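PDB 4ECL: serine racemase from Enterococcus faecalis, which belongs to the alanine racemase family, its cytoplasmic domain joining a TIM-type alpha/beta barrel to a second domain built mostly of beta strands. Local coordinates for residues A[19-23]-A[220-226]; A[32-38]-A[58-64]; A[50-54]-A[75-79]; A[69-74]-A[97-101]. All blocks are in the same frame, centred on the assembly; numbering follows the deposited sequence.

Contact 1: residues A[19-23]-A[220-226]; sequences NVNTL and VGVALYG. With SO4 (sulfate ion), chain G.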
# COMPACT_ATOMS: atom_id res chain seq x y z
N ASN A 19 14.68 -5.85 21.12
CA ASN A 19 14.26 -4.45 21.15
C ASN A 19 13.41 -4.10 22.36
O ASN A 19 13.63 -3.08 23.02
CB ASN A 19 13.55 -4.05 19.85
CG ASN A 19 14.47 -4.14 18.65
OD1 ASN A 19 15.70 -4.14 18.80
ND2 ASN A 19 13.89 -4.21 17.45
N VAL A 20 12.43 -4.96 22.66
CA VAL A 20 11.56 -4.75 23.82
C VAL A 20 12.37 -4.64 25.11
O VAL A 20 12.14 -3.74 25.92
CB VAL A 20 10.51 -5.87 23.94
CG1 VAL A 20 9.92 -5.90 25.34
CG2 VAL A 20 9.41 -5.69 22.90
N ASN A 21 13.32 -5.54 25.28
CA ASN A 21 14.21 -5.48 26.44
C ASN A 21 15.09 -4.24 26.47
O ASN A 21 15.26 -3.62 27.52
CB ASN A 21 15.08 -6.74 26.54
CG ASN A 21 14.29 -7.97 26.96
OD1 ASN A 21 13.43 -7.91 27.84
ND2 ASN A 21 14.58 -9.09 26.32
N THR A 22 15.65 -3.88 25.32
CA THR A 22 16.55 -2.74 25.24
C THR A 22 15.80 -1.46 25.58
O THR A 22 16.32 -0.58 26.28
CB THR A 22 17.17 -2.59 23.84
OG1 THR A 22 17.99 -3.73 23.56
CG2 THR A 22 18.02 -1.33 23.77
N LEU A 23 14.57 -1.38 25.10
CA LEU A 23 13.75 -0.20 25.31
C LEU A 23 13.31 -0.10 26.77
O LEU A 23 13.39 0.97 27.37
CB LEU A 23 12.55 -0.23 24.36
CG LEU A 23 12.90 0.02 22.88
CD1 LEU A 23 11.72 -0.28 21.97
CD2 LEU A 23 13.42 1.44 22.65
N VAL A 220 5.98 3.29 21.81
CA VAL A 220 7.09 3.03 20.90
C VAL A 220 6.64 2.46 19.55
O VAL A 220 5.93 1.45 19.48
CB VAL A 220 8.19 2.17 21.57
CG1 VAL A 220 8.76 2.91 22.77
CG2 VAL A 220 7.61 0.86 22.04
N GLY A 221 7.03 3.15 18.49
CA GLY A 221 6.72 2.73 17.14
C GLY A 221 7.97 2.23 16.44
O GLY A 221 8.38 1.09 16.63
N VAL A 222 8.60 3.09 15.64
CA VAL A 222 9.74 2.67 14.82
C VAL A 222 10.87 2.02 15.62
O VAL A 222 11.48 1.06 15.15
CB VAL A 222 10.32 3.82 13.96
CG1 VAL A 222 9.33 4.25 12.90
CG2 VAL A 222 10.74 5.02 14.85
N ALA A 223 11.15 2.52 16.83
CA ALA A 223 12.23 1.96 17.64
C ALA A 223 11.96 0.49 17.95
O ALA A 223 12.88 -0.33 17.96
CB ALA A 223 12.43 2.76 18.94
N LEU A 224 10.70 0.17 18.21
CA LEU A 224 10.33 -1.20 18.53
C LEU A 224 10.70 -2.14 17.36
O LEU A 224 11.06 -3.30 17.57
CB LEU A 224 8.84 -1.28 18.82
CG LEU A 224 8.25 -2.64 19.16
CD1 LEU A 224 8.70 -3.07 20.52
CD2 LEU A 224 6.73 -2.62 19.07
N TYR A 225 10.63 -1.60 16.15
CA TYR A 225 10.88 -2.40 14.95
C TYR A 225 12.34 -2.33 14.50
O TYR A 225 12.73 -2.92 13.48
CB TYR A 225 9.91 -1.99 13.84
CG TYR A 225 8.47 -2.11 14.29
CD1 TYR A 225 7.91 -3.36 14.56
CD2 TYR A 225 7.67 -0.99 14.46
CE1 TYR A 225 6.59 -3.48 14.98
CE2 TYR A 225 6.35 -1.10 14.87
CZ TYR A 225 5.82 -2.35 15.13
OH TYR A 225 4.52 -2.48 15.56
N GLY A 226 13.15 -1.62 15.26
CA GLY A 226 14.59 -1.65 15.09
C GLY A 226 15.06 -0.83 13.90
O GLY A 226 16.14 -1.06 13.35
S SO4 G . 6.99 6.50 16.45
O1 SO4 G . 5.60 6.91 16.67
O2 SO4 G . 7.50 5.85 17.66
O3 SO4 G . 7.02 5.56 15.33
O4 SO4 G . 7.80 7.67 16.11

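Contact 2: residues A[32-38]-A[58-64]; sequences ELMAVVK and VSSFAVA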
# COMPACT_ATOMS: atom_id res chain seq x y z
N GLU A 32 5.70 2.12 31.56
CA GLU A 32 5.34 0.95 30.78
C GLU A 32 5.50 1.16 29.27
O GLU A 32 5.22 2.23 28.74
CB GLU A 32 3.91 0.53 31.12
CG GLU A 32 3.60 -0.91 30.80
CD GLU A 32 2.14 -1.26 31.05
OE1 GLU A 32 1.50 -0.58 31.88
OE2 GLU A 32 1.65 -2.20 30.39
N LEU A 33 5.97 0.12 28.59
CA LEU A 33 6.09 0.16 27.15
C LEU A 33 4.71 0.03 26.51
O LEU A 33 3.99 -0.95 26.74
CB LEU A 33 7.04 -0.96 26.68
CG LEU A 33 7.51 -0.91 25.22
CD1 LEU A 33 8.85 -1.64 25.05
CD2 LEU A 33 6.45 -1.51 24.28
N MSE A 34 4.32 1.04 25.73
CA MSE A 34 3.08 0.94 24.95
C MSE A 34 3.43 0.69 23.49
O MSE A 34 3.89 1.60 22.77
CB MSE A 34 2.19 2.19 25.08
CG MSE A 34 0.86 2.02 24.37
SE MSE A 34 -0.33 3.56 24.51
CE MSE A 34 -1.10 3.21 26.27
N ALA A 35 3.22 -0.54 23.04
CA ALA A 35 3.66 -0.93 21.73
C ALA A 35 2.65 -0.40 20.71
O ALA A 35 1.46 -0.73 20.77
CB ALA A 35 3.79 -2.44 21.64
N VAL A 36 3.13 0.42 19.79
CA VAL A 36 2.27 0.99 18.77
C VAL A 36 2.18 0.00 17.60
O VAL A 36 3.17 -0.19 16.87
CB VAL A 36 2.84 2.32 18.28
CG1 VAL A 36 1.96 2.91 17.18
CG2 VAL A 36 2.97 3.29 19.46
N VAL A 37 1.03 -0.64 17.43
CA VAL A 37 0.91 -1.71 16.44
C VAL A 37 -0.08 -1.39 15.31
O VAL A 37 -0.58 -2.29 14.62
CB VAL A 37 0.55 -3.07 17.10
CG1 VAL A 37 1.72 -3.56 17.96
CG2 VAL A 37 -0.71 -2.96 17.96
N LYS A 38 -0.37 -0.11 15.13
CA LYS A 38 -1.26 0.36 14.07
C LYS A 38 -0.67 0.08 12.68
O LYS A 38 0.54 -0.14 12.56
CB LYS A 38 -1.53 1.85 14.22
CG LYS A 38 -0.28 2.68 14.26
CD LYS A 38 -0.57 4.15 14.50
CE LYS A 38 0.69 4.97 14.31
NZ LYS A 38 0.45 6.44 14.40
N VAL A 58 4.75 -7.67 27.09
CA VAL A 58 4.19 -6.35 26.81
C VAL A 58 2.72 -6.39 27.19
O VAL A 58 2.01 -7.32 26.80
CB VAL A 58 4.34 -5.97 25.32
CG1 VAL A 58 3.60 -4.67 25.02
CG2 VAL A 58 5.81 -5.88 24.93
N SER A 59 2.27 -5.40 27.95
CA SER A 59 0.90 -5.41 28.45
C SER A 59 0.10 -4.14 28.12
O SER A 59 -0.86 -3.80 28.81
CB SER A 59 0.91 -5.65 29.96
OG SER A 59 1.98 -4.94 30.55
N SER A 60 0.51 -3.45 27.06
CA SER A 60 -0.15 -2.23 26.61
C SER A 60 0.08 -1.99 25.11
O SER A 60 1.22 -1.99 24.64
CB SER A 60 0.35 -1.04 27.42
OG SER A 60 -0.47 0.09 27.24
N PHE A 61 -1.01 -1.77 24.37
CA PHE A 61 -0.95 -1.58 22.91
C PHE A 61 -1.73 -0.34 22.45
O PHE A 61 -2.75 0.02 23.05
CB PHE A 61 -1.46 -2.83 22.17
CG PHE A 61 -0.68 -4.07 22.50
CD1 PHE A 61 0.48 -4.37 21.82
CD2 PHE A 61 -1.08 -4.89 23.54
CE1 PHE A 61 1.23 -5.48 22.16
CE2 PHE A 61 -0.35 -6.01 23.89
CZ PHE A 61 0.81 -6.31 23.19
N ALA A 62 -1.24 0.30 21.40
CA ALA A 62 -1.91 1.43 20.76
C ALA A 62 -2.24 1.08 19.31
O ALA A 62 -1.39 0.53 18.59
CB ALA A 62 -1.02 2.65 20.81
N VAL A 63 -3.46 1.39 18.87
CA VAL A 63 -3.84 1.20 17.47
C VAL A 63 -4.43 2.50 16.96
O VAL A 63 -4.74 3.39 17.74
CB VAL A 63 -4.91 0.12 17.33
CG1 VAL A 63 -4.29 -1.26 17.50
CG2 VAL A 63 -6.01 0.34 18.34
N ALA A 64 -4.60 2.61 15.64
CA ALA A 64 -5.15 3.84 15.08
C ALA A 64 -6.67 3.89 15.12
O ALA A 64 -7.26 4.96 15.22
CB ALA A 64 -4.67 4.05 13.65
O HOH W 1 4.02 -3.03 28.49

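Contact 3: residues A[50-54]-A[75-79]; sequences TTYLE and YGISS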
# COMPACT_ATOMS: atom_id res chain seq x y z
N THR A 50 1.83 -8.66 17.52
CA THR A 50 1.13 -8.39 18.77
C THR A 50 0.98 -9.63 19.67
O THR A 50 1.16 -9.54 20.88
CB THR A 50 -0.24 -7.71 18.54
OG1 THR A 50 -0.10 -6.64 17.60
CG2 THR A 50 -0.77 -7.14 19.84
N THR A 51 0.66 -10.78 19.08
CA THR A 51 0.58 -12.00 19.89
C THR A 51 1.94 -12.30 20.54
O THR A 51 2.01 -12.69 21.72
CB THR A 51 0.09 -13.21 19.08
OG1 THR A 51 0.96 -13.40 17.96
CG2 THR A 51 -1.33 -12.97 18.57
N TYR A 52 3.02 -12.11 19.79
CA TYR A 52 4.36 -12.35 20.33
C TYR A 52 4.71 -11.32 21.42
O TYR A 52 5.28 -11.68 22.46
CB TYR A 52 5.42 -12.36 19.22
CG TYR A 52 6.79 -12.80 19.71
CD1 TYR A 52 7.07 -14.14 19.93
CD2 TYR A 52 7.80 -11.87 19.97
CE1 TYR A 52 8.30 -14.55 20.38
CE2 TYR A 52 9.05 -12.28 20.42
CZ TYR A 52 9.29 -13.62 20.63
OH TYR A 52 10.52 -14.04 21.07
N LEU A 53 4.37 -10.06 21.18
CA LEU A 53 4.62 -9.01 22.17
C LEU A 53 3.94 -9.32 23.49
O LEU A 53 4.54 -9.19 24.56
CB LEU A 53 4.16 -7.66 21.65
CG LEU A 53 5.02 -7.09 20.53
CD1 LEU A 53 4.50 -5.72 20.07
CD2 LEU A 53 6.49 -7.02 20.95
N GLU A 54 2.67 -9.72 23.42
CA GLU A 54 1.96 -10.12 24.63
C GLU A 54 2.60 -11.36 25.25
O GLU A 54 2.64 -11.50 26.48
CB GLU A 54 0.47 -10.36 24.34
CG GLU A 54 -0.35 -10.64 25.59
CD GLU A 54 -1.84 -10.46 25.36
OE1 GLU A 54 -2.37 -9.38 25.69
OE2 GLU A 54 -2.49 -11.40 24.86
N TYR A 75 -7.61 -11.71 17.95
CA TYR A 75 -6.35 -12.46 17.93
C TYR A 75 -6.03 -13.05 19.29
O TYR A 75 -5.05 -13.77 19.45
CB TYR A 75 -5.19 -11.57 17.48
CG TYR A 75 -5.29 -11.07 16.06
CD1 TYR A 75 -6.07 -11.73 15.12
CD2 TYR A 75 -4.58 -9.94 15.65
CE1 TYR A 75 -6.16 -11.28 13.81
CE2 TYR A 75 -4.66 -9.48 14.35
CZ TYR A 75 -5.45 -10.15 13.43
OH TYR A 75 -5.53 -9.69 12.14
N GLY A 76 -6.85 -12.74 20.29
CA GLY A 76 -6.63 -13.22 21.64
C GLY A 76 -5.87 -12.26 22.54
O GLY A 76 -5.44 -12.63 23.64
N ILE A 77 -5.70 -11.02 22.09
CA ILE A 77 -4.99 -10.03 22.88
C ILE A 77 -5.86 -9.63 24.08
O ILE A 77 -7.02 -9.27 23.93
CB ILE A 77 -4.62 -8.79 22.06
CG1 ILE A 77 -3.65 -9.18 20.94
CG2 ILE A 77 -3.96 -7.75 22.94
CD1 ILE A 77 -2.38 -9.84 21.46
N SER A 78 -5.30 -9.74 25.27
CA SER A 78 -6.07 -9.51 26.49
C SER A 78 -5.63 -8.24 27.21
O SER A 78 -6.33 -7.76 28.10
CB SER A 78 -5.94 -10.70 27.43
OG SER A 78 -4.63 -10.76 27.94
N SER A 79 -4.47 -7.71 26.82
CA SER A 79 -3.95 -6.50 27.44
C SER A 79 -4.74 -5.25 27.06
O SER A 79 -5.60 -5.28 26.16
CB SER A 79 -2.48 -6.30 27.07
OG SER A 79 -1.73 -7.43 27.46
O HOH W 2 -3.72 -12.98 26.23

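Contact 4: residues A[69-74]-A[97-101]; sequences GIRLRK and KYELT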
# COMPACT_ATOMS: atom_id res chain seq x y z
N GLY A 69 -8.34 -2.36 16.88
CA GLY A 69 -8.52 -2.80 18.26
C GLY A 69 -9.36 -4.07 18.39
O GLY A 69 -9.01 -4.99 19.14
N ILE A 70 -10.48 -4.11 17.68
CA ILE A 70 -11.34 -5.28 17.68
C ILE A 70 -10.59 -6.51 17.11
O ILE A 70 -10.69 -7.62 17.64
CB ILE A 70 -12.63 -4.99 16.87
CG1 ILE A 70 -13.50 -3.99 17.62
CG2 ILE A 70 -13.43 -6.25 16.64
CD1 ILE A 70 -14.79 -3.67 16.88
N ARG A 71 -9.82 -6.30 16.04
CA ARG A 71 -9.00 -7.38 15.48
C ARG A 71 -8.03 -7.96 16.51
O ARG A 71 -7.89 -9.18 16.60
CB ARG A 71 -8.24 -6.92 14.24
CG ARG A 71 -9.08 -6.97 12.97
CD ARG A 71 -8.42 -6.22 11.84
NE ARG A 71 -7.16 -6.84 11.46
CZ ARG A 71 -6.11 -6.16 10.98
NH1 ARG A 71 -6.18 -4.84 10.84
NH2 ARG A 71 -5.00 -6.81 10.66
N LEU A 72 -7.40 -7.10 17.30
CA LEU A 72 -6.49 -7.55 18.35
C LEU A 72 -7.19 -8.46 19.33
O LEU A 72 -6.67 -9.52 19.69
CB LEU A 72 -5.86 -6.38 19.09
CG LEU A 72 -4.94 -5.52 18.23
CD1 LEU A 72 -4.18 -4.56 19.13
CD2 LEU A 72 -3.98 -6.44 17.49
N ARG A 73 -8.39 -8.05 19.75
CA ARG A 73 -9.20 -8.85 20.65
C ARG A 73 -9.52 -10.22 20.05
O ARG A 73 -9.54 -11.23 20.75
CB ARG A 73 -10.51 -8.12 20.99
CG ARG A 73 -10.35 -6.89 21.90
CD ARG A 73 -9.66 -7.25 23.21
NE ARG A 73 -9.65 -6.14 24.16
CZ ARG A 73 -8.67 -5.91 25.03
NH1 ARG A 73 -7.61 -6.70 25.07
NH2 ARG A 73 -8.75 -4.87 25.86
N LYS A 74 -9.77 -10.24 18.74
CA LYS A 74 -10.04 -11.49 18.05
C LYS A 74 -8.78 -12.34 17.93
O LYS A 74 -8.87 -13.56 17.80
CB LYS A 74 -10.64 -11.23 16.67
CG LYS A 74 -12.07 -10.68 16.71
CD LYS A 74 -12.49 -10.10 15.36
CE LYS A 74 -13.92 -9.54 15.41
NZ LYS A 74 -14.33 -8.84 14.15
N LYS A 97 -17.90 -3.42 24.82
CA LYS A 97 -17.86 -4.88 24.76
C LYS A 97 -16.45 -5.42 24.57
O LYS A 97 -16.08 -6.45 25.15
CB LYS A 97 -18.77 -5.41 23.65
CG LYS A 97 -18.42 -6.83 23.17
CD LYS A 97 -19.50 -7.38 22.24
CE LYS A 97 -19.78 -6.42 21.10
NZ LYS A 97 -21.18 -6.55 20.60
N TYR A 98 -15.66 -4.74 23.75
CA TYR A 98 -14.29 -5.17 23.50
C TYR A 98 -13.28 -4.51 24.43
O TYR A 98 -12.07 -4.67 24.24
CB TYR A 98 -13.91 -4.95 22.04
CG TYR A 98 -14.66 -5.86 21.10
CD1 TYR A 98 -14.52 -7.24 21.18
CD2 TYR A 98 -15.53 -5.35 20.15
CE1 TYR A 98 -15.21 -8.09 20.33
CE2 TYR A 98 -16.23 -6.19 19.29
CZ TYR A 98 -16.06 -7.56 19.38
OH TYR A 98 -16.76 -8.39 18.53
N GLU A 99 -13.79 -3.79 25.43
CA GLU A 99 -12.95 -3.17 26.47
C GLU A 99 -11.80 -2.38 25.87
O GLU A 99 -10.67 -2.46 26.34
CB GLU A 99 -12.41 -4.23 27.42
CG GLU A 99 -13.43 -4.85 28.35
CD GLU A 99 -12.79 -5.82 29.33
OE1 GLU A 99 -13.33 -6.94 29.52
OE2 GLU A 99 -11.74 -5.48 29.92
N LEU A 100 -12.09 -1.63 24.83
CA LEU A 100 -11.08 -0.79 24.21
C LEU A 100 -11.04 0.57 24.90
O LEU A 100 -12.08 1.09 25.31
CB LEU A 100 -11.39 -0.64 22.73
CG LEU A 100 -11.48 -2.03 22.08
CD1 LEU A 100 -11.97 -1.95 20.64
CD2 LEU A 100 -10.12 -2.74 22.16
N THR A 101 -9.85 1.14 25.05
CA THR A 101 -9.70 2.47 25.63
C THR A 101 -9.70 3.47 24.48
O THR A 101 -8.97 3.29 23.51
CB THR A 101 -8.37 2.59 26.42
OG1 THR A 101 -8.32 1.56 27.41
CG2 THR A 101 -8.28 3.94 27.10

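Contact 1: residues A[19-23]-A[220-226]
The carboxamide of Asn19 is held at both ends. Its ND2 donates to Leu224 O at 3.0 Å, with an N-H...O angle of 152°. That oxygen is tilted 17° out of the amide plane, and ND2 in turn stands above the carbonyl plane of Leu224. OD1 accepts the backbone N of Arg242. With a bond at each end, the amide is fixed in rotation. Leu241 and Val244 also touch the side chain. Gly226 N comes within 3.5 Å of Asn19 ND2, but both are donors and no bond forms. Asn19 CG lies anti to its own carbonyl carbon (chi1 -64°), which brings ND2 to Leu224 O. The Tyr225 ring stacks with His44, and its hydroxyl is hydrogen-bonded to Val36 O.

Helix 13-25 here packs on the loop that leaves strand 217-220, beside the strand pair that closes the TIM barrel. Apolar side chains make the rest of the interface. Val20 and Leu224 run side by side, Val20 CG2 and Leu224 CD1 3.6 Å apart. Leu23 spreads its two branches: CD1 rests on Leu224 CA at 3.8 Å, and CD2 meets Ala223 CB at 4.1 Å.

On its other side the loop holds a sulfate ion. Gly221 N donates to sulfate O2 at 2.9 Å. Val222 N donates to sulfate O3, also at 2.9 Å and more nearly straight. Ser204 OG and Tyr42 OH bind the same ion, consistent with the place where alanine racemases hold the phosphate of pyridoxal phosphate.

Contact 2: residues A[32-38]-A[58-64]
Phe61 overlaps Ala35, its CD1 3.8 Å from Ala35 CB; Val37 CG1 also comes to CD1, obliquely. Strands 32-36 and 60-63 are neighbouring parallel strands of the TIM barrel, joined by a beta-alpha-beta crossover through helix 46-55. Ala35 and Phe61 lie on the outer face, where Thr50 and Leu53 of that helix touch Phe61. With CG anti to its carbonyl carbon (chi1 -59°), the Phe61 ring lies beside Ala35 CB.

Three backbone bonds tie the strands. Ala35 N donates to Ser60 O, and Ala35 O accepts Ala62 N. Val37 N reaches Ala62 O at 2.9 Å, nearly along the C=O axis. Phe61 CA adds a CA-H...O contact to Ala35 O at 3.3 Å.

Val36 and Ala62 occupy the inner face. There the selenium of Met34, a selenomethionine, rests on Ala62 CB at 3.9 Å. Its chain runs straight to the selenium and then bends (chi3 -82°), which turns CE back toward Ser60 OG. That hydroxyl is hydrogen-bonded to Glu80.

At the far end Lys38 CB packs on Ala64 CB, 3.9 Å away. Lys38 NZ forms a salt bridge with Asp315 of the second subunit, so this end of the strand pair reaches the dimer interface.

At the opposite end Ser59 OG donates to Glu32 OE2 at 2.8 Å, from above the carboxylate plane. A water donates to the same OE2 and to Leu33 O, the latter at 2.7 Å, and accepts Ser59 N.

Contact 3: residues A[50-54]-A[75-79]
Glu54 OE1 takes three sound hydrogen bonds from two successive serines. Ser79 OG donates to Glu54 OE1 at 2.7 Å, on the anti side and 17° out of the carboxylate plane. Ser79 N donates to OE1 of Glu54 at 2.9 Å, nearly along the C-O direction. Ser78 N meets the syn lone pair of Glu54 OE1 at 3.0 Å and also makes a weak bond to OE2. Bonds spread round one oxygen in this way hold the carboxylate against rotation and would tend to stabilise its negative charge. Glu54 CG is anti to the backbone N (chi1 -174°), and the extended chain carries the carboxylate across to the loop.

Beside the carboxylate, apolar groups meet. Ile77 and Thr50 cross at about a right angle, with Ile77 CD1 3.5 Å from Thr50 CG2. Ile77 CG2 lies 3.6 Å from Glu54 OE1. Further along, Thr51 CG2 lies 4.2 Å from Tyr75 CB, and the Tyr75 ring meets Tyr47 edge-to-face.

Gly76 has positive phi and completes a Schellman motif at the end of helix 66-74. The chain then passes helix 46-55 and enters strand 80-83, one of the helix-to-strand loops at the N-terminal end of the strands of a TIM barrel.

Contact 4: residues A[69-74]-A[97-101]
The last turns of helix 66-74 lie beside the chain that leaves helix 92-97. Ile70 CA and Tyr98 CA are 6.5 Å apart, and Gly69 is nearest Leu100. Tyr98 is the first residue to leave helical angles. Glu99 has positive phi and is the C-prime residue of a Schellman motif, with Leu100 N bonded to Leu95 O and Glu99 N to Cys96 O.

Arg73 binds this turn through two carbonyls. The Arg73 chain bends at chi2 (-57°), which carries the guanidinium to the turn. Its NE donates to Tyr98 O at 2.8 Å in an almost straight bond (168°). Its NH2 donates to Glu99 O at 3.1 Å. Both oxygens lie in the guanidinium plane, so the flat group is held in two places. The carbonyl end of helix 92-97 may also attract the positive charge. On the other side NH1 bonds Ile77 O and Ser79 O.

This places Arg73 between two successive helix-to-strand loops at the N-terminal end of the TIM barrel strands, those entering 80-83 and 101-104.

The Tyr98 ring is covered on both faces. Ile70 CG2 makes a CH-pi contact over one face, 4.1 Å from the centroid and 21° off the normal. Lys97 CG sits over the centre of the opposite face. Ile70 CG1 touches Tyr98 CD2 at 3.5 Å. Leu100 CD1 meets Ile70 CG1 at 4.0 Å, and Leu100 CD2 lies 4.0 Å from Arg73 NE.

Contacts 1 and 2 are buried, while contacts 3 and 4 lie further out and are partly exposed. Contact 2 is barrel wall, built on backbone bonds between strands. Contact 1 touches it where Val220 N bonds Met34 O, so strand 32-36 has a strand partner on each edge. Contacts 3 and 4 use a charged side chain to hold a loop: a carboxylate takes N-H and hydroxyl donors in contact 3, a guanidinium takes carbonyls in contact 4. Arg73 of contact 4 also reaches the loop of contact 3. Leu53 joins contact 3 to contact 1, and Leu72 joins contact 4 to contact 2. A bound ion appears in contact 1.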